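Side-chain contacts in type II restriction enzyme AgeI (Thalassobius gelatinovorus, PDB 5DWA), which recognises the double-stranded DNA sequence 5'-ACCGGT-3' and cleaves each strand after the first A, leaving 5'-phosphate ends: residues P106-H111 against E268-L273; A133-S138 against S182-G187. All blocks are in the same frame, centred on the assembly; numbering follows the deposited sequence. Where two conformers were deposited one is given.

In the fold
From the N terminus the chain runs through a two-stranded hairpin and a series of helices to the long helix 84-109, whose C-terminal part enters contact 1. It then passes into strand 113-117, at one border of the mixed sheet, and helix 123-130, and the following loop, 133-138, forms one half of contact 2. Strands 143-148 and 159-168 come next, before helix 178-187 meets 133-138, 44 residues on, and closes the shorter of the two chain loops. The rest of the sheet follows, and helix 268-277, near the C terminus, returns to helix 84-109 and closes contact 1. Contact 2 therefore lies wholly within the longer loop. One contact joins two helices, the other a loop to a helix.

Contact 1: residues P106-H111 against E268-L273; sequences PVLARH and EFTDYL
Leu108 and Leu273 form the apolar heart of this contact, meeting through methyl groups with their side chains crossing at about a right angle. Leu108 CD1 lies 3.9 Å from Leu273 CD1, and the other branch, Leu108 CD2, is 4.0 Å from the same methyl, so Leu273 CD1 touches both arms of the fork. Leu108 CG is anti to its carbonyl carbon (chi1 -70°), which carries the branched end nearer to helix 268-277 than its CB bond alone would.

A second group of van der Waals contacts gathers on the methyl of Thr270. Thr270 CG2 is 4.0 Å from Leu108 CD2 and also 4.0 Å from Val107 CG1, bridging two successive residues of the facing helix. Threonine suits this place because its two branches do different work: the methyl, anti to the carbonyl carbon, packs against the aliphatic groups, while OG1, between the backbone N and the carbonyl carbon (chi1 65°), is hydrogen-bonded to the backbone N of Asp267, just ahead of its own helix.

No hydrogen bond crosses between 106-111 and 268-273. Behind the contact, Leu108 also rests on Ile113 and Leu115 of strand 113-117, and Leu273 on Leu191 of strand 191-196. The arrangement is typical of helix-on-helix packing over a central mixed sheet, as in the alpha/beta core of PD-(D/E)XK nucleases.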
ATOM      1  N   PRO A 106     -12.144  22.864 -17.006  1.00 19.02           N
ATOM      2  CA  PRO A 106     -12.457  24.064 -17.797  1.00 22.09           C
ATOM      3  C   PRO A 106     -11.747  24.111 -19.157  1.00 23.69           C
ATOM      4  O   PRO A 106     -12.366  24.467 -20.161  1.00 27.30           O
ATOM      5  CB  PRO A 106     -11.980  25.207 -16.895  1.00 22.07           C
ATOM      6  CG  PRO A 106     -12.096  24.664 -15.517  1.00 21.48           C
ATOM      7  CD  PRO A 106     -11.723  23.209 -15.635  1.00 20.21           C
ATOM      8  N   VAL A 107     -10.470  23.751 -19.190  1.00 22.94           N
ATOM      9  CA  VAL A 107      -9.698  23.789 -20.422  1.00 23.01           C
ATOM     10  C   VAL A 107     -10.106  22.661 -21.364  1.00 21.78           C
ATOM     11  O   VAL A 107     -10.205  22.851 -22.576  1.00 23.74           O
ATOM     12  CB  VAL A 107      -8.185  23.713 -20.123  1.00 26.16           C
ATOM     13  CG1 VAL A 107      -7.378  23.621 -21.411  1.00 27.54           C
ATOM     14  CG2 VAL A 107      -7.760  24.920 -19.303  1.00 27.72           C
ATOM     15  N   LEU A 108     -10.364  21.486 -20.803  1.00 19.73           N
ATOM     16  CA  LEU A 108     -10.730  20.331 -21.608  1.00 18.19           C
ATOM     17  C   LEU A 108     -12.131  20.469 -22.218  1.00 19.13           C
ATOM     18  O   LEU A 108     -12.392  19.934 -23.296  1.00 18.67           O
ATOM     19  CB  LEU A 108     -10.634  19.060 -20.770  1.00 16.07           C
ATOM     20  CG  LEU A 108      -9.209  18.643 -20.421  1.00 16.33           C
ATOM     21  CD1 LEU A 108      -9.244  17.469 -19.469  1.00 16.03           C
ATOM     22  CD2 LEU A 108      -8.444  18.300 -21.692  1.00 17.57           C
ATOM     23  N   ALA A 109     -13.014  21.197 -21.540  1.00 19.33           N
ATOM     24  CA  ALA A 109     -14.389  21.371 -22.013  1.00 20.61           C
ATOM     25  C   ALA A 109     -14.441  22.031 -23.387  1.00 21.71           C
ATOM     26  O   ALA A 109     -15.345  21.753 -24.174  1.00 21.84           O
ATOM     27  CB  ALA A 109     -15.199  22.172 -21.018  1.00 21.61           C
ATOM     28  N   ARG A 110     -13.466  22.889 -23.665  0.56 23.09           N
ATOM     29  CA  ARG A 110     -13.371  23.561 -24.958  0.56 24.11           C
ATOM     30  C   ARG A 110     -13.155  22.568 -26.100  0.56 23.01           C
ATOM     31  O   ARG A 110     -13.414  22.886 -27.264  0.56 24.34           O
ATOM     32  CB  ARG A 110     -12.236  24.587 -24.940  0.56 26.03           C
ATOM     33  CG  ARG A 110     -12.188  25.436 -23.688  0.56 27.84           C
ATOM     34  CD  ARG A 110     -11.393  26.721 -23.908  0.56 29.06           C
ATOM     35  NE  ARG A 110      -9.947  26.522 -23.836  0.56 29.79           N
ATOM     36  CZ  ARG A 110      -9.163  26.311 -24.888  0.56 31.02           C
ATOM     37  NH1 ARG A 110      -9.673  26.263 -26.110  0.56 31.74           N
ATOM     38  NH2 ARG A 110      -7.861  26.149 -24.719  0.56 31.27           N
ATOM     39  N   HIS A 111     -12.685  21.366 -25.766  1.00 22.40           N
ATOM     40  CA  HIS A 111     -12.421  20.326 -26.753  1.00 22.61           C
ATOM     41  C   HIS A 111     -13.354  19.124 -26.596  1.00 21.70           C
ATOM     42  O   HIS A 111     -13.093  18.049 -27.139  1.00 22.60           O
ATOM     43  CB  HIS A 111     -10.960  19.875 -26.653  1.00 25.11           C
ATOM     44  CG  HIS A 111      -9.983  21.001 -26.758  1.00 28.43           C
ATOM     45  ND1 HIS A 111      -9.531  21.480 -27.968  1.00 30.33           N
ATOM     46  CD2 HIS A 111      -9.381  21.752 -25.806  1.00 30.06           C
ATOM     47  CE1 HIS A 111      -8.688  22.474 -27.758  1.00 31.51           C
ATOM     48  NE2 HIS A 111      -8.579  22.659 -26.454  1.00 31.96           N
ATOM     49  N   GLU A 268       1.022  20.285 -21.576  1.00 23.35           N
ATOM     50  CA  GLU A 268       1.353  19.033 -22.249  1.00 24.71           C
ATOM     51  C   GLU A 268       0.278  17.968 -22.047  1.00 22.44           C
ATOM     52  O   GLU A 268       0.027  17.165 -22.945  1.00 22.98           O
ATOM     53  CB  GLU A 268       2.706  18.512 -21.776  1.00 28.07           C
ATOM     54  CG  GLU A 268       3.876  19.308 -22.320  1.00 31.00           C
ATOM     55  CD  GLU A 268       5.187  18.569 -22.187  1.00 34.56           C
ATOM     56  OE1 GLU A 268       5.611  18.311 -21.042  1.00 35.41           O
ATOM     57  OE2 GLU A 268       5.786  18.235 -23.231  1.00 36.62           O
ATOM     58  N   PHE A 269      -0.362  17.967 -20.881  1.00 20.62           N
ATOM     59  CA  PHE A 269      -1.414  16.991 -20.601  1.00 19.30           C
ATOM     60  C   PHE A 269      -2.646  17.223 -21.476  1.00 18.72           C
ATOM     61  O   PHE A 269      -3.148  16.287 -22.108  1.00 18.14           O
ATOM     62  CB  PHE A 269      -1.801  17.020 -19.118  1.00 18.52           C
ATOM     63  CG  PHE A 269      -2.961  16.121 -18.775  1.00 18.29           C
ATOM     64  CD1 PHE A 269      -2.844  14.745 -18.888  1.00 19.59           C
ATOM     65  CD2 PHE A 269      -4.171  16.652 -18.348  1.00 18.85           C
ATOM     66  CE1 PHE A 269      -3.909  13.912 -18.574  1.00 19.72           C
ATOM     67  CE2 PHE A 269      -5.241  15.822 -18.037  1.00 19.02           C
ATOM     68  CZ  PHE A 269      -5.103  14.449 -18.144  1.00 19.01           C
ATOM     69  N   THR A 270      -3.124  18.464 -21.531  1.00 18.56           N
ATOM     70  CA  THR A 270      -4.304  18.763 -22.340  1.00 19.45           C
ATOM     71  C   THR A 270      -3.988  18.595 -23.830  1.00 20.47           C
ATOM     72  O   THR A 270      -4.798  18.051 -24.577  1.00 20.38           O
ATOM     73  CB  THR A 270      -4.855  20.176 -22.067  1.00 20.61           C
ATOM     74  OG1 THR A 270      -3.904  21.172 -22.469  1.00 22.27           O
ATOM     75  CG2 THR A 270      -5.167  20.338 -20.591  1.00 20.34           C
ATOM     76  N   ASP A 271      -2.801  19.027 -24.250  1.00 21.91           N
ATOM     77  CA  ASP A 271      -2.371  18.818 -25.633  1.00 24.48           C
ATOM     78  C   ASP A 271      -2.381  17.332 -25.973  1.00 23.75           C
ATOM     79  O   ASP A 271      -2.788  16.931 -27.069  1.00 25.02           O
ATOM     80  CB  ASP A 271      -0.974  19.398 -25.868  1.00 28.15           C
ATOM     81  CG  ASP A 271      -0.965  20.914 -25.890  1.00 32.07           C
ATOM     82  OD1 ASP A 271      -2.046  21.524 -26.036  1.00 33.13           O
ATOM     83  OD2 ASP A 271       0.133  21.497 -25.771  1.00 34.61           O
ATOM     84  N   TYR A 272      -1.935  16.519 -25.021  1.00 22.52           N
ATOM     85  CA  TYR A 272      -1.889  15.074 -25.189  1.00 21.61           C
ATOM     86  C   TYR A 272      -3.283  14.481 -25.366  1.00 19.92           C
ATOM     87  O   TYR A 272      -3.524  13.724 -26.301  1.00 20.52           O
ATOM     88  CB  TYR A 272      -1.185  14.425 -23.994  1.00 22.05           C
ATOM     89  CG  TYR A 272      -1.253  12.919 -23.981  1.00 23.77           C
ATOM     90  CD1 TYR A 272      -0.428  12.158 -24.803  1.00 23.84           C
ATOM     91  CD2 TYR A 272      -2.137  12.253 -23.142  1.00 24.60           C
ATOM     92  CE1 TYR A 272      -0.489  10.780 -24.794  1.00 23.95           C
ATOM     93  CE2 TYR A 272      -2.205  10.877 -23.125  1.00 24.34           C
ATOM     94  CZ  TYR A 272      -1.377  10.145 -23.949  1.00 24.69           C
ATOM     95  OH  TYR A 272      -1.442   8.772 -23.937  1.00 26.82           O
ATOM     96  N   LEU A 273      -4.199  14.829 -24.469  1.00 19.70           N
ATOM     97  CA  LEU A 273      -5.570  14.340 -24.574  1.00 19.45           C
ATOM     98  C   LEU A 273      -6.230  14.788 -25.875  1.00 20.50           C
ATOM     99  O   LEU A 273      -6.901  13.996 -26.534  1.00 21.61           O
ATOM    100  CB  LEU A 273      -6.406  14.809 -23.384  1.00 18.96           C
ATOM    101  CG  LEU A 273      -6.056  14.160 -22.046  1.00 19.26           C
ATOM    102  CD1 LEU A 273      -7.089  14.549 -21.002  1.00 18.06           C
ATOM    103  CD2 LEU A 273      -5.952  12.642 -22.174  1.00 19.51           C
TER

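Contact 2: residues A133-S138 against S182-G187; sequences ADRVGS and SRIMMG
A type II beta turn, Arg135 to Ser138, in the loop between helix 123-130 and strand 143-148 meets the side of helix 178-187 through Ile184. The turn is closed by a hydrogen bond from Ser138 N to Arg135 O, 3.1 Å long. Gly137 occupies its third position with a positive phi of 92°, a backbone shape glycine takes readily because it has no side chain to collide with the carbonyl oxygen before it.

Ile184 faces the turn with two separate branches. Its CG2 methyl meets the aliphatic part of Arg135, with Arg135 CD at 3.6 Å from Ile184 CG2, and the two side chains approach at a slant. The Arg135 chain is extended from CG to NE, bringing its CD methylene against the isoleucine while the charged end travels on to Glu188, where NH1 forms a salt bridge with OE2. Arginine thus serves both an apolar neighbour and a carboxylate. Ile184 CG1 is anti to the carbonyl carbon (chi1 -72°), and from it CD1 reaches the backbone of the turn, 3.4 Å from Val136 O. That is a van der Waals contact, and no hydrogen bond links the two segments.

At the surface, Val136 packs on Ser176 of the second subunit, and Arg183 on Val136 of that subunit, so the turn and the helix both contribute to the interface between the subunits. Along helix 178-187, Ile184 also touches Val132 in the loop, whereas Ser182 and Met185 lean on His166 of strand 159-168 and Met186 on Ser192 of strand 191-196, leaving the helix between the turn and the central sheet.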
ATOM      1  N   ALA A 133     -15.226  -4.087 -16.375  1.00 16.04           N
ATOM      2  CA  ALA A 133     -15.817  -4.509 -15.111  1.00 16.37           C
ATOM      3  C   ALA A 133     -15.576  -5.988 -14.850  1.00 16.64           C
ATOM      4  O   ALA A 133     -15.615  -6.790 -15.780  1.00 18.71           O
ATOM      5  CB  ALA A 133     -17.309  -4.219 -15.106  1.00 17.44           C
ATOM      6  N   ASP A 134     -15.325  -6.323 -13.583  1.00 16.31           N
ATOM      7  CA  ASP A 134     -15.120  -7.702 -13.120  1.00 17.39           C
ATOM      8  C   ASP A 134     -13.867  -8.384 -13.657  1.00 20.66           C
ATOM      9  O   ASP A 134     -13.757  -9.605 -13.621  1.00 24.63           O
ATOM     10  CB  ASP A 134     -16.346  -8.554 -13.461  1.00 17.73           C
ATOM     11  CG  ASP A 134     -17.597  -8.004 -12.842  1.00 18.70           C
ATOM     12  OD1 ASP A 134     -17.669  -7.994 -11.593  1.00 20.61           O
ATOM     13  OD2 ASP A 134     -18.492  -7.567 -13.593  1.00 18.61           O
ATOM     14  N   ARG A 135     -12.918  -7.602 -14.145  1.00 20.11           N
ATOM     15  CA  ARG A 135     -11.607  -8.157 -14.462  1.00 21.77           C
ATOM     16  C   ARG A 135     -10.684  -7.976 -13.269  1.00 22.73           C
ATOM     17  O   ARG A 135     -10.763  -6.972 -12.566  1.00 23.50           O
ATOM     18  CB  ARG A 135     -11.025  -7.491 -15.702  1.00 23.47           C
ATOM     19  CG  ARG A 135     -11.883  -7.697 -16.932  1.00 26.67           C
ATOM     20  CD  ARG A 135     -11.298  -6.999 -18.132  1.00 29.39           C
ATOM     21  NE  ARG A 135     -12.226  -7.000 -19.255  1.00 31.99           N
ATOM     22  CZ  ARG A 135     -11.861  -7.128 -20.524  1.00 33.19           C
ATOM     23  NH1 ARG A 135     -10.582  -7.281 -20.833  1.00 33.35           N
ATOM     24  NH2 ARG A 135     -12.776  -7.111 -21.484  1.00 34.20           N
ATOM     25  N   VAL A 136      -9.817  -8.958 -13.040  1.00 23.32           N
ATOM     26  CA  VAL A 136      -8.930  -8.954 -11.881  1.00 24.55           C
ATOM     27  C   VAL A 136      -8.019  -7.727 -11.866  1.00 22.70           C
ATOM     28  O   VAL A 136      -7.184  -7.563 -12.754  1.00 24.84           O
ATOM     29  CB  VAL A 136      -8.065 -10.228 -11.846  1.00 27.35           C
ATOM     30  CG1 VAL A 136      -7.182 -10.237 -10.608  1.00 27.74           C
ATOM     31  CG2 VAL A 136      -8.951 -11.464 -11.883  1.00 28.34           C
ATOM     32  N   GLY A 137      -8.211  -6.868 -10.866  1.00 20.23           N
ATOM     33  CA  GLY A 137      -7.402  -5.673 -10.677  1.00 19.02           C
ATOM     34  C   GLY A 137      -7.913  -4.387 -11.321  1.00 18.44           C
ATOM     35  O   GLY A 137      -7.354  -3.310 -11.088  1.00 18.67           O
ATOM     36  N   SER A 138      -8.983  -4.485 -12.106  0.63 17.06           N
ATOM     37  CA  SER A 138      -9.446  -3.346 -12.907  0.63 16.60           C
ATOM     38  C   SER A 138      -9.993  -2.166 -12.094  0.63 16.28           C
ATOM     39  O   SER A 138     -10.106  -1.058 -12.616  0.63 16.99           O
ATOM     40  CB  SER A 138     -10.515  -3.808 -13.905  0.63 17.10           C
ATOM     41  OG  SER A 138     -11.697  -4.203 -13.235  0.63 16.37           O
ATOM     42  N   SER A 182      -3.996  -0.924 -15.590  1.00 15.00           N
ATOM     43  CA  SER A 182      -3.560  -0.125 -16.720  1.00 13.79           C
ATOM     44  C   SER A 182      -3.368  -0.978 -17.965  1.00 14.83           C
ATOM     45  O   SER A 182      -3.776  -0.589 -19.058  1.00 15.08           O
ATOM     46  CB  SER A 182      -2.268   0.616 -16.381  1.00 14.68           C
ATOM     47  OG  SER A 182      -1.904   1.478 -17.441  1.00 14.31           O
ATOM     48  N   ARG A 183      -2.739  -2.134 -17.802  1.00 15.30           N
ATOM     49  CA  ARG A 183      -2.534  -3.027 -18.930  1.00 17.59           C
ATOM     50  C   ARG A 183      -3.863  -3.493 -19.507  1.00 18.56           C
ATOM     51  O   ARG A 183      -4.022  -3.597 -20.723  1.00 19.77           O
ATOM     52  CB  ARG A 183      -1.694  -4.229 -18.511  1.00 19.14           C
ATOM     53  CG  ARG A 183      -0.248  -3.901 -18.253  1.00 22.48           C
ATOM     54  CD  ARG A 183       0.515  -5.149 -17.851  1.00 23.97           C
ATOM     55  NE  ARG A 183       1.903  -4.850 -17.524  1.00 24.54           N
ATOM     56  CZ  ARG A 183       2.750  -5.730 -17.001  1.00 25.43           C
ATOM     57  NH1 ARG A 183       2.348  -6.970 -16.751  1.00 25.81           N
ATOM     58  NH2 ARG A 183       3.996  -5.373 -16.735  1.00 25.37           N
ATOM     59  N   ILE A 184      -4.821  -3.766 -18.626  1.00 17.65           N
ATOM     60  CA  ILE A 184      -6.147  -4.193 -19.062  1.00 18.81           C
ATOM     61  C   ILE A 184      -6.822  -3.079 -19.862  1.00 17.94           C
ATOM     62  O   ILE A 184      -7.366  -3.313 -20.943  1.00 20.71           O
ATOM     63  CB  ILE A 184      -7.017  -4.601 -17.857  1.00 19.68           C
ATOM     64  CG1 ILE A 184      -6.523  -5.935 -17.288  1.00 20.86           C
ATOM     65  CG2 ILE A 184      -8.484  -4.707 -18.246  1.00 19.84           C
ATOM     66  CD1 ILE A 184      -7.018  -6.236 -15.878  1.00 22.32           C
ATOM     67  N   MET A 185      -6.775  -1.858 -19.334  1.00 16.15           N
ATOM     68  CA  MET A 185      -7.339  -0.715 -20.035  1.00 15.25           C
ATOM     69  C   MET A 185      -6.722  -0.493 -21.418  1.00 16.49           C
ATOM     70  O   MET A 185      -7.441  -0.294 -22.394  1.00 17.44           O
ATOM     71  CB  MET A 185      -7.175   0.547 -19.191  1.00 13.98           C
ATOM     72  CG  MET A 185      -7.991   0.524 -17.920  1.00 15.63           C
ATOM     73  SD  MET A 185      -7.562   1.855 -16.776  1.00 15.68           S
ATOM     74  CE  MET A 185      -7.986   3.272 -17.785  1.00 15.80           C
ATOM     75  N   MET A 186      -5.397  -0.516 -21.500  1.00 17.55           N
ATOM     76  CA  MET A 186      -4.716  -0.270 -22.765  1.00 18.82           C
ATOM     77  C   MET A 186      -5.044  -1.386 -23.752  1.00 21.19           C
ATOM     78  O   MET A 186      -5.189  -1.139 -24.947  1.00 22.45           O
ATOM     79  CB  MET A 186      -3.200  -0.145 -22.546  1.00 18.40           C
ATOM     80  CG  MET A 186      -2.810   1.018 -21.626  1.00 18.82           C
ATOM     81  SD  MET A 186      -1.051   1.131 -21.257  1.00 20.76           S
ATOM     82  CE  MET A 186      -0.432   1.729 -22.824  1.00 20.03           C
ATOM     83  N   GLY A 187      -5.190  -2.604 -23.232  1.00 21.69           N
ATOM     84  CA  GLY A 187      -5.576  -3.742 -24.055  1.00 22.46           C
ATOM     85  C   GLY A 187      -6.962  -3.587 -24.654  1.00 23.33           C
ATOM     86  O   GLY A 187      -7.254  -4.152 -25.712  1.00 25.62           O
TER